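Local coordinates for protein prolyl-tRNA synthetase (Giardia lamblia ATCC 50803, PDB 3IAL) that probably joins L-proline to tRNA(Pro) at the expense of ATP, and is seen here with the prolyl-adenylate intermediate in its active site, at residues R383-G386 with K387-R391; L354-Y357 with E358-V362; N494-P497 with G498-C501. All coordinates share one frame; numbering follows the deposited sequence.

Contact 1 of 3, residues R383-G386 with K387-R391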
loop_
_atom_site.group_PDB
_atom_site.type_symbol
_atom_site.label_atom_id
_atom_site.label_comp_id
_atom_site.label_asym_id
_atom_site.label_seq_id
_atom_site.Cartn_x
_atom_site.Cartn_y
_atom_site.Cartn_z
ATOM N N ARG B 383 -1.417 24.812 15.234
ATOM C CA ARG B 383 0.022 24.843 14.979
ATOM C C ARG B 383 0.504 26.077 14.204
ATOM O O ARG B 383 1.599 26.569 14.452
ATOM C CB ARG B 383 0.433 23.561 14.226
ATOM C CG ARG B 383 1.872 23.505 13.756
ATOM C CD ARG B 383 2.874 23.631 14.899
ATOM N NE ARG B 383 4.236 23.577 14.388
ATOM C CZ ARG B 383 4.910 24.608 13.877
ATOM N NH1 ARG B 383 4.374 25.830 13.812
ATOM N NH2 ARG B 383 6.146 24.413 13.427
ATOM N N ASP B 384 -0.297 26.559 13.256
ATOM C CA ASP B 384 0.148 27.631 12.359
ATOM C C ASP B 384 0.179 29.016 13.003
ATOM O O ASP B 384 0.974 29.857 12.593
ATOM C CB ASP B 384 -0.708 27.675 11.096
ATOM C CG ASP B 384 -2.162 28.021 11.384
ATOM O OD1 ASP B 384 -2.679 27.595 12.441
ATOM O OD2 ASP B 384 -2.780 28.719 10.549
ATOM N N VAL B 385 -0.685 29.251 13.988
ATOM C CA VAL B 385 -0.768 30.559 14.662
ATOM C C VAL B 385 -0.145 30.534 16.054
ATOM O O VAL B 385 0.339 31.560 16.541
ATOM C CB VAL B 385 -2.230 31.065 14.783
ATOM C CG1 VAL B 385 -2.751 31.512 13.426
ATOM C CG2 VAL B 385 -3.135 29.998 15.402
ATOM N N GLY B 386 -0.194 29.370 16.700
ATOM C CA GLY B 386 0.532 29.142 17.942
ATOM C C GLY B 386 -0.102 29.706 19.203
ATOM O O GLY B 386 -1.296 30.037 19.239
ATOM N N LYS B 387 0.731 29.811 20.237
ATOM C CA LYS B 387 0.319 30.183 21.595
ATOM C C LYS B 387 -0.404 31.532 21.654
ATOM O O LYS B 387 -1.347 31.700 22.431
ATOM C CB LYS B 387 1.555 30.229 22.514
ATOM C CG LYS B 387 1.318 29.748 23.944
ATOM C CD LYS B 387 2.351 30.318 24.928
ATOM C CE LYS B 387 3.798 29.937 24.571
ATOM N NZ LYS B 387 4.064 28.468 24.631
ATOM N N ASP B 388 0.044 32.486 20.835
ATOM C CA ASP B 388 -0.467 33.865 20.888
ATOM C C ASP B 388 -1.966 33.945 20.601
ATOM O O ASP B 388 -2.639 34.850 21.095
ATOM C CB ASP B 388 0.306 34.779 19.922
ATOM C CG ASP B 388 1.768 34.953 20.317
ATOM O OD1 ASP B 388 2.129 34.589 21.460
ATOM O OD2 ASP B 388 2.563 35.451 19.485
ATOM N N GLN B 389 -2.477 32.998 19.814
ATOM C CA GLN B 389 -3.900 32.939 19.484
ATOM C C GLN B 389 -4.536 31.630 19.972
ATOM O O GLN B 389 -5.315 31.002 19.261
ATOM C CB GLN B 389 -4.091 33.120 17.974
ATOM C CG GLN B 389 -3.518 34.432 17.437
ATOM C CD GLN B 389 -3.716 34.599 15.939
ATOM O OE1 GLN B 389 -2.751 34.686 15.175
ATOM N NE2 GLN B 389 -4.972 34.645 15.512
ATOM N N LYS B 390 -4.209 31.239 21.201
ATOM C CA LYS B 390 -4.835 30.086 21.844
ATOM C C LYS B 390 -6.343 30.280 21.974
ATOM O O LYS B 390 -6.816 31.414 22.130
ATOM C CB LYS B 390 -4.242 29.859 23.236
ATOM C CG LYS B 390 -4.633 30.911 24.266
ATOM C CD LYS B 390 -3.949 30.689 25.607
ATOM C CE LYS B 390 -4.395 31.736 26.619
ATOM N NZ LYS B 390 -3.749 31.561 27.949
ATOM N N ARG B 391 -7.084 29.175 21.906
ATOM C CA ARG B 391 -8.532 29.193 22.105
ATOM C C ARG B 391 -8.892 28.545 23.433
ATOM O O ARG B 391 -8.458 27.428 23.730
ATOM C CB ARG B 391 -9.255 28.444 20.981
ATOM C CG ARG B 391 -9.176 29.118 19.618
ATOM C CD ARG B 391 -7.968 28.668 18.804
ATOM N NE ARG B 391 -8.194 28.908 17.377
ATOM C CZ ARG B 391 -7.644 29.884 16.653
ATOM N NH1 ARG B 391 -6.785 30.745 17.189
ATOM N NH2 ARG B 391 -7.956 29.991 15.364
#
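With CG anti to its own carbonyl carbon (chi1 -58°) and the rest of the chain extended, Q389 reaches back to V385. The two side chains cross at about a right angle; the amide oxygen, Q389 OE1, makes the nearest approach, 3.6 Å from V385 CG1. The other methyl, V385 CG2, approaches R391 NH1 obliquely at 4.1 Å. A bend at chi2 folds the R391 chain round toward the turn, and NH1 bonds to Q389 O at 2.6 Å; the oxygen lies close to the guanidinium plane, the nitrogen in the carbonyl plane. The backbone turns where G386, at positive phi, hands over to the 3-10 segment K387-D388. Here Q389 N donates to G386 O at 3.2 Å with the donor well above the carbonyl plane, and K390 N follows with a bond to K387 O. The turn is thus closed by backbone bonds and by R391, which uses NH1 for the turn carbonyl Q389 O and NE for a salt bridge to E420. That pair and the salt bridge of D384 with R427 tie the loop to helix 416-438, and the acids probably offset the close like charges of R391 and R427.

Contact 2 of 3, residues L354-Y357 with E358-V362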
loop_
_atom_site.group_PDB
_atom_site.type_symbol
_atom_site.label_atom_id
_atom_site.label_comp_id
_atom_site.label_asym_id
_atom_site.label_seq_id
_atom_site.Cartn_x
_atom_site.Cartn_y
_atom_site.Cartn_z
ATOM N N LEU B 354 6.409 21.195 23.859
ATOM C CA LEU B 354 5.925 22.087 22.814
ATOM C C LEU B 354 6.893 22.154 21.644
ATOM O O LEU B 354 6.474 22.037 20.504
ATOM C CB LEU B 354 5.671 23.497 23.362
ATOM C CG LEU B 354 4.504 23.643 24.343
ATOM C CD1 LEU B 354 4.140 25.118 24.545
ATOM C CD2 LEU B 354 3.301 22.854 23.869
ATOM N N TYR B 355 8.178 22.340 21.938
ATOM C CA TYR B 355 9.220 22.284 20.920
ATOM C C TYR B 355 9.043 21.073 20.010
ATOM O O TYR B 355 9.049 21.207 18.784
ATOM C CB TYR B 355 10.615 22.219 21.562
ATOM C CG TYR B 355 11.697 21.806 20.587
ATOM C CD1 TYR B 355 12.193 22.714 19.645
ATOM C CD2 TYR B 355 12.207 20.508 20.581
ATOM C CE1 TYR B 355 13.178 22.348 18.737
ATOM C CE2 TYR B 355 13.204 20.124 19.669
ATOM C CZ TYR B 355 13.680 21.052 18.752
ATOM O OH TYR B 355 14.656 20.702 17.848
ATOM N N TYR B 356 8.895 19.900 20.629
ATOM C CA TYR B 356 8.833 18.629 19.912
ATOM C C TYR B 356 7.582 18.517 19.038
ATOM O O TYR B 356 7.683 18.188 17.861
ATOM C CB TYR B 356 8.901 17.457 20.900
ATOM C CG TYR B 356 8.759 16.084 20.273
ATOM C CD1 TYR B 356 9.848 15.451 19.678
ATOM C CD2 TYR B 356 7.536 15.414 20.281
ATOM C CE1 TYR B 356 9.725 14.186 19.104
ATOM C CE2 TYR B 356 7.397 14.145 19.702
ATOM C CZ TYR B 356 8.498 13.540 19.118
ATOM O OH TYR B 356 8.381 12.291 18.552
ATOM N N TYR B 357 6.413 18.782 19.613
ATOM C CA TYR B 357 5.156 18.666 18.872
ATOM C C TYR B 357 5.021 19.717 17.778
ATOM O O TYR B 357 4.435 19.443 16.727
ATOM C CB TYR B 357 3.939 18.638 19.816
ATOM C CG TYR B 357 3.947 17.382 20.659
ATOM C CD1 TYR B 357 3.917 16.128 20.056
ATOM C CD2 TYR B 357 4.032 17.437 22.045
ATOM C CE1 TYR B 357 3.948 14.965 20.804
ATOM C CE2 TYR B 357 4.072 16.271 22.808
ATOM C CZ TYR B 357 4.032 15.035 22.175
ATOM O OH TYR B 357 4.073 13.856 22.895
ATOM N N GLU B 358 5.601 20.894 17.994
ATOM C CA GLU B 358 5.631 21.902 16.941
ATOM C C GLU B 358 6.623 21.523 15.842
ATOM O O GLU B 358 6.322 21.682 14.661
ATOM C CB GLU B 358 5.897 23.290 17.523
ATOM C CG GLU B 358 4.712 23.762 18.398
ATOM C CD GLU B 358 4.651 25.265 18.604
ATOM O OE1 GLU B 358 5.650 25.969 18.314
ATOM O OE2 GLU B 358 3.582 25.739 19.061
ATOM N N LEU B 359 7.783 20.997 16.233
ATOM C CA LEU B 359 8.759 20.443 15.277
ATOM C C LEU B 359 8.101 19.402 14.365
ATOM O O LEU B 359 8.340 19.391 13.162
ATOM C CB LEU B 359 9.935 19.806 16.026
ATOM C CG LEU B 359 11.052 19.173 15.197
ATOM C CD1 LEU B 359 11.889 20.258 14.550
ATOM C CD2 LEU B 359 11.909 18.279 16.075
ATOM N N LYS B 360 7.266 18.547 14.953
ATOM C CA LYS B 360 6.617 17.451 14.227
ATOM C C LYS B 360 5.321 17.881 13.537
ATOM O O LYS B 360 4.662 17.070 12.896
ATOM C CB LYS B 360 6.322 16.291 15.178
ATOM C CG LYS B 360 7.533 15.757 15.925
ATOM C CD LYS B 360 8.386 14.846 15.063
ATOM C CE LYS B 360 7.974 13.381 15.157
ATOM N NZ LYS B 360 9.001 12.493 14.505
ATOM N N GLY B 361 4.949 19.148 13.701
ATOM C CA GLY B 361 3.829 19.745 12.994
ATOM C C GLY B 361 2.445 19.249 13.349
ATOM O O GLY B 361 1.538 19.302 12.511
ATOM N N VAL B 362 2.258 18.793 14.587
ATOM C CA VAL B 362 0.935 18.331 15.030
ATOM C C VAL B 362 -0.061 19.498 14.944
ATOM O O VAL B 362 0.172 20.531 15.539
ATOM C CB VAL B 362 0.969 17.768 16.471
ATOM C CG1 VAL B 362 -0.449 17.332 16.925
ATOM C CG2 VAL B 362 1.944 16.609 16.556
HETATM O O HOH W 1 1.792 21.309 17.467
#
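L354 to L359 run as the last turns of helix 350-359, and three i to i+4 bonds join the two segments along the helix: E358 N to L354 O (2.9 Å, nearly in line with the carbonyl), L359 N to Y355 O, and K360 N to Y356 O. G361 is the first residue to leave helical backbone angles (phi 68°). A fourth bond crosses here, i to i+5, from V362 N to Y357 O at 3.1 Å, beside the i to i+3 bond from G361 N to E358 O at 3.0 Å. A water donates to V362 O at 2.6 Å and, weakly, to Y357 O. Among the side chains, K360, bent at chi2 and chi3, lays CG over the centre of one face of the Y356 ring, 4.0 Å from the centroid and 11° off the normal, a CH-pi contact; farther along, K360 CE comes to 3.6 Å from Y356 OH. K360 NZ hydrogen-bonds to A35 O, and K360 makes a cation-pi contact with Y53. Y357 lies side by side with V362, CD1 to CG2 at 4.0 Å, and its hydroxyl hydrogen-bonds to D343. Y355 likewise runs alongside L359, with Y355 OH 4.1 Å from L359 CD2; that hydroxyl hydrogen-bonds to F15 N. The G361 and V362 bonds, with positive phi at G361, form a Schellman motif ahead of strand 364-369 in the anticodon-binding domain.

Contact 3 of 3, residues N494-P497 with G498-C501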
loop_
_atom_site.group_PDB
_atom_site.type_symbol
_atom_site.label_atom_id
_atom_site.label_comp_id
_atom_site.label_asym_id
_atom_site.label_seq_id
_atom_site.Cartn_x
_atom_site.Cartn_y
_atom_site.Cartn_z
ATOM N N ASN B 494 -6.273 32.505 -22.564
ATOM C CA ASN B 494 -6.320 33.049 -23.922
ATOM C C ASN B 494 -5.676 34.427 -24.026
ATOM O O ASN B 494 -5.962 35.323 -23.235
ATOM C CB ASN B 494 -7.749 33.046 -24.478
ATOM C CG ASN B 494 -7.967 31.931 -25.492
ATOM O OD1 ASN B 494 -7.213 31.810 -26.461
ATOM N ND2 ASN B 494 -8.995 31.112 -25.275
ATOM N N VAL B 495 -4.779 34.564 -25.001
ATOM C CA VAL B 495 -4.038 35.798 -25.190
ATOM C C VAL B 495 -4.960 36.875 -25.745
ATOM O O VAL B 495 -5.862 36.596 -26.541
ATOM C CB VAL B 495 -2.808 35.609 -26.115
ATOM C CG1 VAL B 495 -3.234 35.239 -27.533
ATOM C CG2 VAL B 495 -1.952 36.870 -26.126
ATOM N N LEU B 496 -4.740 38.102 -25.295
ATOM C CA LEU B 496 -5.493 39.237 -25.779
ATOM C C LEU B 496 -5.029 39.521 -27.203
ATOM O O LEU B 496 -3.842 39.417 -27.491
ATOM C CB LEU B 496 -5.259 40.448 -24.874
ATOM C CG LEU B 496 -5.692 40.252 -23.414
ATOM C CD1 LEU B 496 -5.089 41.319 -22.507
ATOM C CD2 LEU B 496 -7.217 40.244 -23.323
ATOM N N PRO B 497 -5.964 39.852 -28.112
ATOM C CA PRO B 497 -5.497 40.171 -29.463
ATOM C C PRO B 497 -4.607 41.415 -29.461
ATOM O O PRO B 497 -4.810 42.322 -28.651
ATOM C CB PRO B 497 -6.794 40.407 -30.245
ATOM C CG PRO B 497 -7.828 40.714 -29.213
ATOM C CD PRO B 497 -7.427 39.967 -27.981
ATOM N N GLY B 498 -3.604 41.428 -30.332
ATOM C CA GLY B 498 -2.695 42.564 -30.435
ATOM C C GLY B 498 -1.578 42.602 -29.405
ATOM O O GLY B 498 -0.744 43.504 -29.436
ATOM N N GLU B 499 -1.544 41.634 -28.493
ATOM C CA GLU B 499 -0.434 41.525 -27.549
ATOM C C GLU B 499 0.782 41.007 -28.317
ATOM O O GLU B 499 0.634 40.233 -29.262
ATOM C CB GLU B 499 -0.800 40.606 -26.378
ATOM C CG GLU B 499 -0.061 40.939 -25.079
ATOM C CD GLU B 499 -0.807 40.514 -23.820
ATOM O OE1 GLU B 499 -1.937 39.988 -23.917
ATOM O OE2 GLU B 499 -0.258 40.727 -22.721
ATOM N N VAL B 500 1.972 41.460 -27.940
ATOM C CA VAL B 500 3.191 41.080 -28.653
ATOM C C VAL B 500 4.096 40.222 -27.786
ATOM O O VAL B 500 4.086 40.330 -26.563
ATOM C CB VAL B 500 3.990 42.312 -29.155
ATOM C CG1 VAL B 500 3.172 43.092 -30.218
ATOM C CG2 VAL B 500 4.409 43.212 -27.981
ATOM N N CYS B 501 4.875 39.371 -28.446
ATOM C CA CYS B 501 5.830 38.492 -27.789
ATOM C C CYS B 501 6.897 39.315 -27.089
ATOM O O CYS B 501 7.519 40.174 -27.711
ATOM C CB CYS B 501 6.478 37.569 -28.824
ATOM S SG CYS B 501 7.865 36.560 -28.241
#
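The carboxylate oxygen OE1 of E499 takes a hydrogen bond from the hydroxyl of Y511, on strand 510-515, and has apolar atoms of L496 and V495 about it. L496 CB is 3.5 Å from E499 OE1, and L496 CD1 follows at 3.7 Å, so the leucine side chain meets the oxygen along its length. V495 CG2 comes from the residue before, 3.8 Å from the same E499 OE1. An extended chain carries the carboxylate away from the P497-G498 corner and across to the incoming limb: with E499 CG anti to the backbone N (chi1 -152°), the side chain passes obliquely across both V495 and L496. Y511 OH also forms a weak hydrogen bond with L496 N, so one tyrosine hydroxyl joins the two limbs of the turn. Nearer the backbone, E499 CB lies 3.9 Å from V495 CG2, and E499 also packs on P463 of strand 459-464. The backbone closes more loosely. E499 N points to L496 O at 3.3 Å with an N-H...O angle of 158°, straight enough but long, and the bond is weak. P497, extended with negative phi and a strand-like psi, and G498, with positive phi (81°) and psi near zero, occupy the two corner positions. Beyond the corner the backbone of E499 bonds to that of A508, which ties the outgoing limb to the rest of the connection. Proline followed by a glycine of positive phi, between L496 and E499, makes this a type II beta turn, set in the loop joining strands 485-489 and 510-515 of the C-terminal region of prolyl-tRNA synthetase.

Contacts 1 and 2 both belong to the anticodon-binding domain, their centres about 13 Å apart, and they touch: R383 NE lies 2.8 Å from E358 O, a probable hydrogen bond, and K387 packs against L354. Contact 2 is partly buried and combines regular helical bonds with ring packing, whereas contact 1 is a surface loop between strands, with a single backbone bond across its segments and arginine pairing to helix 416-438. Contact 3 is remote, its centre about 47 Å from that of contact 1, and lies on the surface of the C-terminal region. All three use a glycine at positive phi, but in different settings: before a 3-10 segment, at a helix end and at a turn corner.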